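PDB 5YVD: Nsp15 from Middle East respiratory syndrome-related coronavirus, which probably cleaves RNA on the 3' side of uridylates, as a hexameric endoribonuclease of the coronavirus EndoU family. Local coordinates for residues Q193-E207 / V291-L303. Residues are numbered along the deposited sequence; the frame is centred on the assembly and turned at random.
Sequences QSRSCSDFLPLSDME and VIDLKLDDFVMIL
Arg195 and Asp293 form the centre of a buried salt-bridge network, completed by Glu207, in the EndoU endoribonuclease domain. The network ties the loop leading into helix 205-212 to the turn between strand 285-291 and helix 296-304. Arg195 grips the carboxylate side-on, with guanidinium and carboxylate planes 26° apart. NH2 of Arg195 lies 2.7 Å from OD2 of Asp293, and NE gives a nearly straight bond to OD1. The backbone N of Arg195 also donates to OD1 of Asp293, at 2.8 Å. These bonds fix the rotation of the carboxylate. On the next edge of the guanidinium, NH1 of Arg195 meets Glu207 OE1 at 2.7 Å in a nearly straight bond and also reaches Leu201 O. Phe200 lays CZ over the centre of one guanidinium face, and its ring stacks with Tyr252. Arg195 probably helps the two buried carboxylates stay ionised.

Two more backbone N-H groups bond across the contact. Gln193 N donates to Asp293 O. Leu296 N, in the first turn of its helix, donates to Glu207 OE2 at 2.7 Å, from above the carboxylate plane.

Apolar contacts come from Leu203 and Met206. CB of Leu203 rests on Lys295 CD. Met206 extends CG anti to its own N (chi1 -161°), which carries SD to Leu296 CG and Val300 CG2.

Ser204 N-caps helix 205-212: its OG accepts from Glu207 N at 3.1 Å.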
loop_
_atom_site.group_PDB
_atom_site.type_symbol
_atom_site.label_atom_id
_atom_site.label_comp_id
_atom_site.label_asym_id
_atom_site.label_seq_id
_atom_site.Cartn_x
_atom_site.Cartn_y
_atom_site.Cartn_z
ATOM N N GLN A 193 29.156 -19.983 17.722
ATOM C CA GLN A 193 28.653 -19.659 19.080
ATOM C C GLN A 193 27.548 -18.622 19.141
ATOM O O GLN A 193 27.140 -18.244 20.225
ATOM C CB GLN A 193 29.806 -19.193 19.968
ATOM C CG GLN A 193 30.858 -20.246 20.187
ATOM C CD GLN A 193 30.384 -21.327 21.110
ATOM O OE1 GLN A 193 29.703 -21.071 22.093
ATOM N NE2 GLN A 193 30.747 -22.551 20.799
ATOM N N SER A 194 27.095 -18.142 17.988
ATOM C CA SER A 194 25.920 -17.283 17.919
ATOM C C SER A 194 26.055 -15.972 18.726
ATOM O O SER A 194 25.074 -15.470 19.252
ATOM C CB SER A 194 24.682 -18.070 18.407
ATOM O OG SER A 194 24.464 -19.261 17.645
ATOM N N ARG A 195 27.256 -15.414 18.829
ATOM C CA ARG A 195 27.435 -14.135 19.517
ATOM C C ARG A 195 27.356 -13.016 18.506
ATOM O O ARG A 195 27.284 -13.259 17.285
ATOM C CB ARG A 195 28.785 -14.089 20.232
ATOM C CG ARG A 195 28.894 -15.097 21.351
ATOM C CD ARG A 195 30.294 -15.171 21.927
ATOM N NE ARG A 195 31.212 -15.829 21.000
ATOM C CZ ARG A 195 32.409 -16.296 21.328
ATOM N NH1 ARG A 195 32.845 -16.200 22.582
ATOM N NH2 ARG A 195 33.171 -16.868 20.391
ATOM N N SER A 196 27.389 -11.786 18.999
ATOM C CA SER A 196 27.360 -10.629 18.108
ATOM C C SER A 196 28.057 -9.457 18.756
ATOM O O SER A 196 28.453 -9.537 19.912
ATOM C CB SER A 196 25.919 -10.231 17.802
ATOM O OG SER A 196 25.394 -9.490 18.883
ATOM N N CYS A 197 28.170 -8.361 18.016
ATOM C CA CYS A 197 28.932 -7.205 18.487
ATOM C C CYS A 197 28.301 -6.455 19.636
ATOM O O CYS A 197 28.980 -5.675 20.291
ATOM C CB CYS A 197 29.233 -6.239 17.343
ATOM S SG CYS A 197 30.669 -6.817 16.415
ATOM N N SER A 198 27.014 -6.695 19.875
ATOM C CA SER A 198 26.309 -6.083 20.990
ATOM C C SER A 198 26.312 -7.026 22.197
ATOM O O SER A 198 26.569 -6.592 23.316
ATOM C CB SER A 198 24.881 -5.714 20.580
ATOM O OG SER A 198 24.057 -6.855 20.564
ATOM N N ASP A 199 26.044 -8.309 21.962
ATOM C CA ASP A 199 26.076 -9.323 23.023
ATOM C C ASP A 199 27.218 -10.345 22.797
ATOM O O ASP A 199 27.037 -11.331 22.070
ATOM C CB ASP A 199 24.713 -10.028 23.111
ATOM C CG ASP A 199 24.763 -11.278 23.961
ATOM O OD1 ASP A 199 24.980 -11.180 25.181
ATOM O OD2 ASP A 199 24.609 -12.380 23.402
ATOM N N PHE A 200 28.379 -10.095 23.417
ATOM C CA PHE A 200 29.568 -10.947 23.245
ATOM C C PHE A 200 30.286 -11.191 24.579
ATOM O O PHE A 200 30.743 -10.246 25.238
ATOM C CB PHE A 200 30.571 -10.337 22.238
ATOM C CG PHE A 200 31.688 -11.290 21.832
ATOM C CD1 PHE A 200 31.667 -11.925 20.607
ATOM C CD2 PHE A 200 32.742 -11.570 22.693
ATOM C CE1 PHE A 200 32.664 -12.811 20.246
ATOM C CE2 PHE A 200 33.733 -12.464 22.339
ATOM C CZ PHE A 200 33.686 -13.092 21.112
ATOM N N LEU A 201 30.417 -12.460 24.957
ATOM C CA LEU A 201 31.100 -12.813 26.185
ATOM C C LEU A 201 32.144 -13.859 25.895
ATOM O O LEU A 201 31.845 -14.844 25.242
ATOM C CB LEU A 201 30.125 -13.334 27.241
ATOM C CG LEU A 201 29.756 -12.310 28.331
ATOM C CD1 LEU A 201 28.889 -11.164 27.787
ATOM C CD2 LEU A 201 29.078 -13.013 29.511
ATOM N N PRO A 202 33.373 -13.649 26.403
ATOM C CA PRO A 202 34.435 -14.605 26.150
ATOM C C PRO A 202 34.116 -15.929 26.811
ATOM O O PRO A 202 33.357 -15.968 27.769
ATOM C CB PRO A 202 35.672 -13.946 26.775
ATOM C CG PRO A 202 35.133 -13.066 27.830
ATOM C CD PRO A 202 33.819 -12.557 27.292
ATOM N N LEU A 203 34.682 -16.995 26.278
ATOM C CA LEU A 203 34.303 -18.332 26.669
ATOM C C LEU A 203 35.484 -19.173 27.139
ATOM O O LEU A 203 35.289 -20.304 27.539
ATOM C CB LEU A 203 33.627 -19.027 25.486
ATOM C CG LEU A 203 32.231 -18.552 25.095
ATOM C CD1 LEU A 203 31.855 -19.095 23.717
ATOM C CD2 LEU A 203 31.203 -18.957 26.150
ATOM N N SER A 204 36.695 -18.618 27.104
ATOM C CA SER A 204 37.904 -19.341 27.482
ATOM C C SER A 204 38.991 -18.343 27.884
ATOM O O SER A 204 38.861 -17.147 27.657
ATOM C CB SER A 204 38.394 -20.166 26.299
ATOM O OG SER A 204 39.055 -19.323 25.361
ATOM N N ASP A 205 40.081 -18.831 28.451
ATOM C CA ASP A 205 41.171 -17.954 28.853
ATOM C C ASP A 205 41.838 -17.274 27.662
ATOM O O ASP A 205 42.181 -16.089 27.700
ATOM C CB ASP A 205 42.204 -18.745 29.640
ATOM C CG ASP A 205 41.838 -18.882 31.088
ATOM O OD1 ASP A 205 41.141 -17.986 31.617
ATOM O OD2 ASP A 205 42.262 -19.892 31.683
ATOM N N MET A 206 42.026 -18.036 26.602
ATOM C CA MET A 206 42.551 -17.484 25.368
ATOM C C MET A 206 41.657 -16.339 24.870
ATOM O O MET A 206 42.158 -15.265 24.539
ATOM C CB MET A 206 42.690 -18.574 24.312
ATOM C CG MET A 206 43.618 -18.201 23.183
ATOM S SD MET A 206 43.360 -19.267 21.750
ATOM C CE MET A 206 44.444 -20.628 22.165
ATOM N N GLU A 207 40.341 -16.538 24.844
ATOM C CA GLU A 207 39.446 -15.469 24.371
ATOM C C GLU A 207 39.588 -14.198 25.221
ATOM O O GLU A 207 39.595 -13.097 24.682
ATOM C CB GLU A 207 37.984 -15.949 24.285
ATOM C CG GLU A 207 37.791 -17.033 23.219
ATOM C CD GLU A 207 36.412 -17.061 22.544
ATOM O OE1 GLU A 207 35.365 -16.962 23.243
ATOM O OE2 GLU A 207 36.387 -17.218 21.295
ATOM N N VAL A 291 32.651 -13.936 7.890
ATOM C CA VAL A 291 32.992 -14.021 9.303
ATOM C C VAL A 291 32.333 -15.201 9.992
ATOM O O VAL A 291 31.131 -15.407 9.867
ATOM C CB VAL A 291 32.587 -12.723 10.031
ATOM C CG1 VAL A 291 32.934 -12.809 11.513
ATOM C CG2 VAL A 291 33.260 -11.524 9.382
ATOM N N ILE A 292 33.132 -15.951 10.746
ATOM C CA ILE A 292 32.639 -17.053 11.576
ATOM C C ILE A 292 32.923 -16.737 13.036
ATOM O O ILE A 292 33.984 -16.216 13.367
ATOM C CB ILE A 292 33.365 -18.364 11.268
ATOM C CG1 ILE A 292 33.620 -18.503 9.780
ATOM C CG2 ILE A 292 32.565 -19.556 11.749
ATOM C CD1 ILE A 292 32.347 -18.696 8.960
ATOM N N ASP A 293 31.985 -17.076 13.901
ATOM C CA ASP A 293 32.157 -16.922 15.336
ATOM C C ASP A 293 32.497 -18.274 15.951
ATOM O O ASP A 293 31.649 -18.936 16.536
ATOM C CB ASP A 293 30.881 -16.348 15.949
ATOM C CG ASP A 293 30.934 -16.281 17.448
ATOM O OD1 ASP A 293 29.863 -16.235 18.064
ATOM O OD2 ASP A 293 32.035 -16.257 18.024
ATOM N N LEU A 294 33.740 -18.697 15.796
ATOM C CA LEU A 294 34.212 -19.887 16.493
ATOM C C LEU A 294 34.819 -19.484 17.821
ATOM O O LEU A 294 35.400 -18.403 17.942
ATOM C CB LEU A 294 35.277 -20.616 15.681
ATOM C CG LEU A 294 34.793 -21.155 14.345
ATOM C CD1 LEU A 294 35.997 -21.411 13.433
ATOM C CD2 LEU A 294 33.929 -22.407 14.535
ATOM N N LYS A 295 34.689 -20.366 18.804
ATOM C CA LYS A 295 35.543 -20.323 19.979
ATOM C C LYS A 295 36.953 -20.143 19.447
ATOM O O LYS A 295 37.353 -20.850 18.524
ATOM C CB LYS A 295 35.424 -21.628 20.752
ATOM C CG LYS A 295 36.126 -21.643 22.101
ATOM C CD LYS A 295 35.207 -21.174 23.216
ATOM C CE LYS A 295 34.213 -22.251 23.640
ATOM N NZ LYS A 295 34.833 -23.395 24.364
ATOM N N LEU A 296 37.698 -19.179 19.976
ATOM C CA LEU A 296 39.014 -18.861 19.403
ATOM C C LEU A 296 39.980 -20.046 19.527
ATOM O O LEU A 296 40.755 -20.322 18.613
ATOM C CB LEU A 296 39.607 -17.631 20.070
ATOM C CG LEU A 296 41.061 -17.260 19.780
ATOM C CD1 LEU A 296 41.245 -16.823 18.337
ATOM C CD2 LEU A 296 41.485 -16.162 20.733
ATOM N N ASP A 297 39.911 -20.750 20.651
ATOM C CA ASP A 297 40.690 -21.966 20.837
ATOM C C ASP A 297 40.439 -22.967 19.710
ATOM O O ASP A 297 41.356 -23.616 19.207
ATOM C CB ASP A 297 40.334 -22.643 22.156
ATOM C CG ASP A 297 40.480 -21.732 23.343
ATOM O OD1 ASP A 297 41.460 -21.914 24.079
ATOM O OD2 ASP A 297 39.613 -20.854 23.539
ATOM N N ASP A 298 39.190 -23.104 19.314
ATOM C CA ASP A 298 38.870 -24.039 18.241
ATOM C C ASP A 298 39.454 -23.585 16.878
ATOM O O ASP A 298 39.961 -24.400 16.079
ATOM C CB ASP A 298 37.352 -24.238 18.184
ATOM C CG ASP A 298 36.811 -24.948 19.425
ATOM O OD1 ASP A 298 37.564 -25.723 20.061
ATOM O OD2 ASP A 298 35.623 -24.760 19.746
ATOM N N PHE A 299 39.393 -22.281 16.623
ATOM C CA PHE A 299 39.987 -21.716 15.417
ATOM C C PHE A 299 41.496 -21.919 15.407
ATOM O O PHE A 299 42.082 -22.211 14.373
ATOM C CB PHE A 299 39.677 -20.234 15.350
ATOM C CG PHE A 299 40.177 -19.554 14.106
ATOM C CD1 PHE A 299 39.457 -19.619 12.936
ATOM C CD2 PHE A 299 41.342 -18.802 14.129
ATOM C CE1 PHE A 299 39.888 -18.967 11.804
ATOM C CE2 PHE A 299 41.786 -18.141 13.001
ATOM C CZ PHE A 299 41.052 -18.219 11.837
ATOM N N VAL A 300 42.121 -21.771 16.566
ATOM C CA VAL A 300 43.558 -21.988 16.670
ATOM C C VAL A 300 43.907 -23.476 16.424
ATOM O O VAL A 300 44.847 -23.816 15.714
ATOM C CB VAL A 300 44.095 -21.505 18.036
ATOM C CG1 VAL A 300 45.538 -21.940 18.231
ATOM C CG2 VAL A 300 43.986 -19.997 18.143
ATOM N N MET A 301 43.123 -24.356 17.005
ATOM C CA MET A 301 43.340 -25.779 16.840
ATOM C C MET A 301 43.368 -26.141 15.354
ATOM O O MET A 301 44.251 -26.856 14.902
ATOM C CB MET A 301 42.237 -26.521 17.583
ATOM C CG MET A 301 42.446 -27.989 17.823
ATOM S SD MET A 301 41.247 -28.504 19.084
ATOM C CE MET A 301 39.681 -28.486 18.190
ATOM N N ILE A 302 42.419 -25.615 14.595
ATOM C CA ILE A 302 42.310 -25.944 13.187
ATOM C C ILE A 302 43.548 -25.529 12.409
ATOM O O ILE A 302 44.044 -26.275 11.556
ATOM C CB ILE A 302 41.102 -25.231 12.564
ATOM C CG1 ILE A 302 39.832 -25.920 13.027
ATOM C CG2 ILE A 302 41.190 -25.192 11.026
ATOM C CD1 ILE A 302 38.583 -25.143 12.703
ATOM N N LEU A 303 44.025 -24.319 12.673
ATOM C CA LEU A 303 45.195 -23.821 11.977
ATOM C C LEU A 303 46.443 -24.638 12.256
ATOM O O LEU A 303 47.262 -24.845 11.362
ATOM C CB LEU A 303 45.465 -22.391 12.395
ATOM C CG LEU A 303 44.523 -21.370 11.815
ATOM C CD1 LEU A 303 45.014 -20.016 12.265
ATOM C CD2 LEU A 303 44.452 -21.472 10.301
#